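Local atomic coordinates of hypothetical protein SA0798 (Staphylococcus aureus subsp. aureus N315, PDB entry 1XG8), a protein that is of unknown function but belongs to the DUF1462 family, whose fold is related to that of thioredoxin. Residues Asp30-Asp33 against Trp34-Leu38; Gln96-Gln99 against Ile100-Phe103. All blocks are in the same frame, centred on the assembly; numbering follows the deposited sequence.

Contact 1 (Asp30-Asp33 against Trp34-Leu38); sequences DIYD and WLQPL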
ATOM      1  N   ASP A  30       3.457   7.025  -8.542  1.00 31.05           N
ATOM      2  CA  ASP A  30       4.837   7.248  -8.111  1.00 32.61           C
ATOM      3  C   ASP A  30       5.154   6.280  -6.971  1.00 32.71           C
ATOM      4  O   ASP A  30       6.161   5.562  -7.008  1.00 34.42           O
ATOM      5  CB  ASP A  30       5.049   8.687  -7.609  1.00 34.35           C
ATOM      6  CG  ASP A  30       4.883   9.733  -8.705  1.00 36.18           C
ATOM      7  OD1 ASP A  30       5.270   9.459  -9.863  1.00 37.34           O
ATOM      8  OD2 ASP A  30       4.377  10.836  -8.401  1.00 37.31           O
ATOM      9  N   ILE A  31       4.284   6.286  -5.960  1.00 31.46           N
ATOM     10  CA  ILE A  31       4.402   5.426  -4.784  1.00 29.34           C
ATOM     11  C   ILE A  31       4.444   3.955  -5.198  1.00 29.46           C
ATOM     12  O   ILE A  31       5.262   3.175  -4.702  1.00 28.33           O
ATOM     13  CB  ILE A  31       3.199   5.651  -3.834  1.00 28.41           C
ATOM     14  CG1 ILE A  31       3.271   7.062  -3.235  1.00 28.24           C
ATOM     15  CG2 ILE A  31       3.156   4.565  -2.758  1.00 26.36           C
ATOM     16  CD1 ILE A  31       4.514   7.339  -2.380  1.00 27.17           C
ATOM     17  N   TYR A  32       3.557   3.581  -6.112  1.00 28.49           N
ATOM     18  CA  TYR A  32       3.502   2.211  -6.582  1.00 29.19           C
ATOM     19  C   TYR A  32       4.811   1.821  -7.268  1.00 30.28           C
ATOM     20  O   TYR A  32       5.296   0.706  -7.119  1.00 30.13           O
ATOM     21  CB  TYR A  32       2.319   2.052  -7.531  1.00 29.22           C
ATOM     22  CG  TYR A  32       2.141   0.664  -8.099  1.00 29.94           C
ATOM     23  CD1 TYR A  32       2.730   0.305  -9.310  1.00 30.24           C
ATOM     24  CD2 TYR A  32       1.353  -0.283  -7.444  1.00 30.17           C
ATOM     25  CE1 TYR A  32       2.532  -0.958  -9.866  1.00 31.74           C
ATOM     26  CE2 TYR A  32       1.149  -1.553  -7.989  1.00 32.00           C
ATOM     27  CZ  TYR A  32       1.736  -1.879  -9.205  1.00 32.63           C
ATOM     28  OH  TYR A  32       1.478  -3.094  -9.795  1.00 33.75           O
ATOM     29  N   ASP A  33       5.395   2.743  -8.014  1.00 31.38           N
ATOM     30  CA  ASP A  33       6.648   2.447  -8.691  1.00 33.49           C
ATOM     31  C   ASP A  33       7.827   2.493  -7.738  1.00 33.48           C
ATOM     32  O   ASP A  33       8.824   1.808  -7.942  1.00 35.23           O
ATOM     33  CB  ASP A  33       6.885   3.445  -9.816  1.00 35.86           C
ATOM     34  CG  ASP A  33       5.984   3.203 -10.996  1.00 38.81           C
ATOM     35  OD1 ASP A  33       5.914   4.091 -11.874  1.00 40.79           O
ATOM     36  OD2 ASP A  33       5.355   2.119 -11.043  1.00 41.14           O
ATOM     37  N   TRP A  34       7.710   3.320  -6.705  1.00 32.53           N
ATOM     38  CA  TRP A  34       8.756   3.490  -5.702  1.00 29.72           C
ATOM     39  C   TRP A  34       8.807   2.310  -4.745  1.00 28.84           C
ATOM     40  O   TRP A  34       9.870   1.797  -4.414  1.00 27.86           O
ATOM     41  CB  TRP A  34       8.469   4.768  -4.936  1.00 27.75           C
ATOM     42  CG  TRP A  34       9.134   4.889  -3.620  1.00 27.05           C
ATOM     43  CD1 TRP A  34      10.419   5.280  -3.381  1.00 25.38           C
ATOM     44  CD2 TRP A  34       8.513   4.734  -2.339  1.00 25.79           C
ATOM     45  NE1 TRP A  34      10.631   5.395  -2.032  1.00 24.68           N
ATOM     46  CE2 TRP A  34       9.477   5.067  -1.368  1.00 26.00           C
ATOM     47  CE3 TRP A  34       7.230   4.354  -1.921  1.00 25.28           C
ATOM     48  CZ2 TRP A  34       9.200   5.035   0.004  1.00 25.70           C
ATOM     49  CZ3 TRP A  34       6.951   4.321  -0.554  1.00 25.21           C
ATOM     50  CH2 TRP A  34       7.933   4.661   0.390  1.00 26.56           C
ATOM     51  N   LEU A  35       7.630   1.889  -4.316  1.00 28.91           N
ATOM     52  CA  LEU A  35       7.472   0.789  -3.378  1.00 31.09           C
ATOM     53  C   LEU A  35       8.148  -0.509  -3.839  1.00 32.08           C
ATOM     54  O   LEU A  35       8.821  -1.188  -3.057  1.00 32.39           O
ATOM     55  CB  LEU A  35       5.976   0.562  -3.159  1.00 30.55           C
ATOM     56  CG  LEU A  35       5.471  -0.110  -1.894  1.00 29.83           C
ATOM     57  CD1 LEU A  35       5.979   0.615  -0.658  1.00 28.94           C
ATOM     58  CD2 LEU A  35       3.962  -0.092  -1.941  1.00 30.16           C
ATOM     59  N   GLN A  36       7.982  -0.842  -5.114  1.00 32.12           N
ATOM     60  CA  GLN A  36       8.552  -2.062  -5.657  1.00 32.30           C
ATOM     61  C   GLN A  36      10.063  -2.198  -5.485  1.00 33.25           C
ATOM     62  O   GLN A  36      10.530  -3.196  -4.946  1.00 35.07           O
ATOM     63  CB  GLN A  36       8.136  -2.216  -7.127  1.00 33.01           C
ATOM     64  CG  GLN A  36       6.717  -2.777  -7.276  1.00 34.83           C
ATOM     65  CD  GLN A  36       5.998  -2.335  -8.541  1.00 36.56           C
ATOM     66  OE1 GLN A  36       5.814  -1.146  -8.776  1.00 38.91           O
ATOM     67  NE2 GLN A  36       5.569  -3.296  -9.350  1.00 36.77           N
ATOM     68  N   PRO A  37      10.851  -1.200  -5.922  1.00 33.57           N
ATOM     69  CA  PRO A  37      12.307  -1.311  -5.768  1.00 33.03           C
ATOM     70  C   PRO A  37      12.703  -1.257  -4.308  1.00 32.52           C
ATOM     71  O   PRO A  37      13.577  -1.983  -3.866  1.00 33.44           O
ATOM     72  CB  PRO A  37      12.836  -0.106  -6.539  1.00 32.46           C
ATOM     73  CG  PRO A  37      11.782   0.144  -7.547  1.00 32.56           C
ATOM     74  CD  PRO A  37      10.518  -0.026  -6.739  1.00 33.09           C
ATOM     75  N   LEU A  38      12.051  -0.373  -3.567  1.00 33.04           N
ATOM     76  CA  LEU A  38      12.311  -0.207  -2.145  1.00 31.97           C
ATOM     77  C   LEU A  38      12.341  -1.549  -1.416  1.00 32.77           C
ATOM     78  O   LEU A  38      13.325  -1.899  -0.775  1.00 31.43           O
ATOM     79  CB  LEU A  38      11.222   0.668  -1.527  1.00 32.23           C
ATOM     80  CG  LEU A  38      11.324   0.958  -0.030  1.00 30.98           C
ATOM     81  CD1 LEU A  38      12.493   1.897   0.221  1.00 31.02           C
ATOM     82  CD2 LEU A  38      10.019   1.572   0.469  1.00 31.61           C
TER

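Contact 2 (Gln96-Gln99 against Ile100-Phe103); sequences QTKQ and ITRF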
ATOM      1  N   GLN A  96       5.475   7.846   4.698  1.00 22.05           N
ATOM      2  CA  GLN A  96       6.886   7.829   5.057  1.00 22.63           C
ATOM      3  C   GLN A  96       7.452   6.435   4.885  1.00 21.82           C
ATOM      4  O   GLN A  96       6.768   5.439   5.115  1.00 20.50           O
ATOM      5  CB  GLN A  96       7.097   8.262   6.506  1.00 24.90           C
ATOM      6  CG  GLN A  96       7.045   9.758   6.739  1.00 29.49           C
ATOM      7  CD  GLN A  96       7.409  10.120   8.168  1.00 31.51           C
ATOM      8  OE1 GLN A  96       8.415   9.654   8.694  1.00 34.84           O
ATOM      9  NE2 GLN A  96       6.596  10.958   8.797  1.00 33.31           N
ATOM     10  N   THR A  97       8.713   6.385   4.483  1.00 22.10           N
ATOM     11  CA  THR A  97       9.432   5.145   4.264  1.00 23.92           C
ATOM     12  C   THR A  97       9.457   4.285   5.526  1.00 24.39           C
ATOM     13  O   THR A  97       9.338   3.067   5.448  1.00 24.45           O
ATOM     14  CB  THR A  97      10.869   5.447   3.855  1.00 23.34           C
ATOM     15  OG1 THR A  97      10.869   6.528   2.918  1.00 23.68           O
ATOM     16  CG2 THR A  97      11.502   4.235   3.212  1.00 24.14           C
ATOM     17  N   LYS A  98       9.624   4.927   6.680  1.00 24.94           N
ATOM     18  CA  LYS A  98       9.663   4.228   7.959  1.00 26.47           C
ATOM     19  C   LYS A  98       8.361   3.498   8.252  1.00 26.93           C
ATOM     20  O   LYS A  98       8.377   2.439   8.874  1.00 29.05           O
ATOM     21  CB  LYS A  98       9.964   5.202   9.094  1.00 27.54           C
ATOM     22  CG  LYS A  98      11.398   5.702   9.101  1.00 33.04           C
ATOM     23  CD  LYS A  98      12.394   4.557   9.288  1.00 36.65           C
ATOM     24  CE  LYS A  98      13.834   5.035   9.119  1.00 38.48           C
ATOM     25  NZ  LYS A  98      14.169   6.132  10.063  1.00 41.27           N
ATOM     26  N   GLN A  99       7.237   4.065   7.818  1.00 25.99           N
ATOM     27  CA  GLN A  99       5.937   3.428   8.025  1.00 27.10           C
ATOM     28  C   GLN A  99       5.918   2.072   7.323  1.00 26.58           C
ATOM     29  O   GLN A  99       5.410   1.085   7.860  1.00 27.74           O
ATOM     30  CB  GLN A  99       4.809   4.267   7.439  1.00 26.64           C
ATOM     31  CG  GLN A  99       4.684   5.646   7.998  1.00 31.62           C
ATOM     32  CD  GLN A  99       3.389   6.290   7.569  1.00 34.06           C
ATOM     33  OE1 GLN A  99       2.308   5.846   7.970  1.00 37.66           O
ATOM     34  NE2 GLN A  99       3.481   7.328   6.735  1.00 32.76           N
ATOM     35  N   ILE A 100       6.460   2.042   6.109  1.00 24.10           N
ATOM     36  CA  ILE A 100       6.521   0.819   5.341  1.00 23.42           C
ATOM     37  C   ILE A 100       7.495  -0.164   5.988  1.00 23.47           C
ATOM     38  O   ILE A 100       7.161  -1.331   6.191  1.00 24.57           O
ATOM     39  CB  ILE A 100       7.002   1.067   3.895  1.00 22.41           C
ATOM     40  CG1 ILE A 100       6.194   2.193   3.246  1.00 21.07           C
ATOM     41  CG2 ILE A 100       6.882  -0.226   3.095  1.00 20.38           C
ATOM     42  CD1 ILE A 100       4.729   1.977   3.278  1.00 19.67           C
ATOM     43  N   THR A 101       8.696   0.299   6.321  1.00 21.89           N
ATOM     44  CA  THR A 101       9.688  -0.595   6.909  1.00 20.96           C
ATOM     45  C   THR A 101       9.346  -1.073   8.315  1.00 20.19           C
ATOM     46  O   THR A 101       9.487  -2.260   8.626  1.00 19.88           O
ATOM     47  CB  THR A 101      11.105   0.046   6.911  1.00 20.75           C
ATOM     48  OG1 THR A 101      11.083   1.289   7.625  1.00 20.76           O
ATOM     49  CG2 THR A 101      11.575   0.272   5.481  1.00 20.22           C
ATOM     50  N   ARG A 102       8.889  -0.166   9.164  1.00 18.30           N
ATOM     51  CA  ARG A 102       8.550  -0.567  10.515  1.00 18.94           C
ATOM     52  C   ARG A 102       7.392  -1.555  10.546  1.00 18.35           C
ATOM     53  O   ARG A 102       7.306  -2.382  11.446  1.00 18.81           O
ATOM     54  CB  ARG A 102       8.242   0.662  11.371  1.00 19.81           C
ATOM     55  CG  ARG A 102       9.483   1.483  11.678  1.00 20.12           C
ATOM     56  CD  ARG A 102       9.179   2.697  12.528  1.00 22.90           C
ATOM     57  NE  ARG A 102      10.393   3.468  12.784  1.00 27.16           N
ATOM     58  CZ  ARG A 102      10.447   4.571  13.527  1.00 29.88           C
ATOM     59  NH1 ARG A 102       9.349   5.048  14.100  1.00 32.15           N
ATOM     60  NH2 ARG A 102      11.605   5.195  13.707  1.00 30.53           N
ATOM     61  N   PHE A 103       6.501  -1.470   9.568  1.00 19.38           N
ATOM     62  CA  PHE A 103       5.365  -2.386   9.503  1.00 18.44           C
ATOM     63  C   PHE A 103       5.877  -3.801   9.205  1.00 17.62           C
ATOM     64  O   PHE A 103       5.446  -4.769   9.820  1.00 16.87           O
ATOM     65  CB  PHE A 103       4.384  -1.954   8.410  1.00 19.55           C
ATOM     66  CG  PHE A 103       3.157  -2.823   8.314  1.00 20.48           C
ATOM     67  CD1 PHE A 103       2.055  -2.586   9.130  1.00 20.65           C
ATOM     68  CD2 PHE A 103       3.110  -3.895   7.417  1.00 20.74           C
ATOM     69  CE1 PHE A 103       0.914  -3.403   9.055  1.00 20.56           C
ATOM     70  CE2 PHE A 103       1.975  -4.721   7.334  1.00 20.86           C
ATOM     71  CZ  PHE A 103       0.873  -4.472   8.157  1.00 20.47           C
TER

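Contact 1 (Asp30-Asp33 against Trp34-Leu38)
With CG1 beside its backbone N (chi1 -67°) and a bend at chi2 (-62°), Ile31 turns CD1 toward the indole of Trp34, whose own CG lies anti to the backbone N (chi1 161°). The two side chains run side by side in the same direction, and CD1 of Ile31 sits above the ring plane near the rim, 4.1 Å from Trp34 CE3. The carbonyl O of Ile31 lies in the ring plane at the edge, 3.6 Å from Trp34 CE3. One indole face is covered by Leu38, one turn on, with CD2 3.6 Å from the plane and offset toward the rim. Ile31 CD1 and Leu38 CD2 thus flank the indole plane from opposite sides. Two backbone hydrogen bonds hold this turn, Trp34 N to Asp30 O at 2.7 Å and Leu35 N to Ile31 O at 2.7 Å. The rung from Pro37 back to Asp33 O cannot form, because the proline nitrogen has no hydrogen, and the helix is kinked there. Tyr32 and Gln36, four residues apart, both reach Tyr50 on strand 48-54. Leu35 packs on Val10 and Val12 of strand 8-14, and Ile31 joins it on Ile83 of strand 82-85. Such an apolar face laid on the sheet is characteristic of the crossover helix in a beta-alpha-beta unit, here strand 8-14, helix 28-42 and strand 48-54 of a thioredoxin-like fold.

Contact 2 (Gln96-Gln99 against Ile100-Phe103)
Lys98 and Arg102, one helical turn apart, meet through the aliphatic part of the lysine, while hydrogen bonds and close carbon-to-carbonyl contacts tie the rest of the turn together. Among the hydrogen bonds, three follow the i to i+4 pattern of an alpha-helix. Thr101 N donates to Thr97 O at 3.0 Å, nearly straight at 167°, and Arg102 N to Lys98 O at 2.7 Å. The third, Phe103 N to Gln99 O, is longer at 3.3 Å and more bent, at 141°, its donor standing well above the carbonyl plane. Thr101 OG1 sits between its own backbone N and carbonyl carbon (chi1 58°), which turns the hydroxyl back toward the preceding turn, 3.2 Å from Lys98 O.

Helix 97-110 follows the hairpin of strands 82-85 and 88-92 and lies against the sheet, the place of the C-terminal helix in thioredoxin-like folds; Gln96 is its N-cap residue.

Van der Waals contacts within the turn set carbon atoms on backbone carbonyl oxygens: CG2 of Thr101 is 3.6 Å from Thr97 O, and CB of Phe103 abuts Gln99 O. Apolar packing is directed to the sheet, where Ile100 reaches Ile83 and Val90 and Phe103 rests on Met85 and Val90; the Phe103 side chain also touches Glu88.

The charged pair lies on the exposed side. The arginine is extended from CG to NE, and its guanidinium presents one face to CB of Lys98, 4.1 Å from Arg102 NE. Lysine and arginine cross at an angle, the lysine bent at chi2 and chi4; NZ of Lys98 ends 4.6 Å from NH2 of Arg102, where the two positive charges would be expected to repel each other mildly.

Overall arrangement
Contacts 1 and 2 lie on two helices, 28-42 and 97-110, that pack against each other, and their centres are about 13 Å apart. They meet through side chains: Trp34 CZ2 comes within 3.7 Å of Thr97 OG1, and Leu38 CD1 lies 3.9 Å from Thr97 CG2, placing Thr97 against both residues. Deeper in, Leu35 CD1 approaches Ile100 CG2 at 4.0 Å. Leu35 and Ile100 also share Ile83 of strand 82-85, so the helix interface runs on into the core between the helices and the sheet. Along the chain contact 1 is complete before contact 2 begins; strands 48-54, 82-85 and 88-92 and helix 64-74 lie between them.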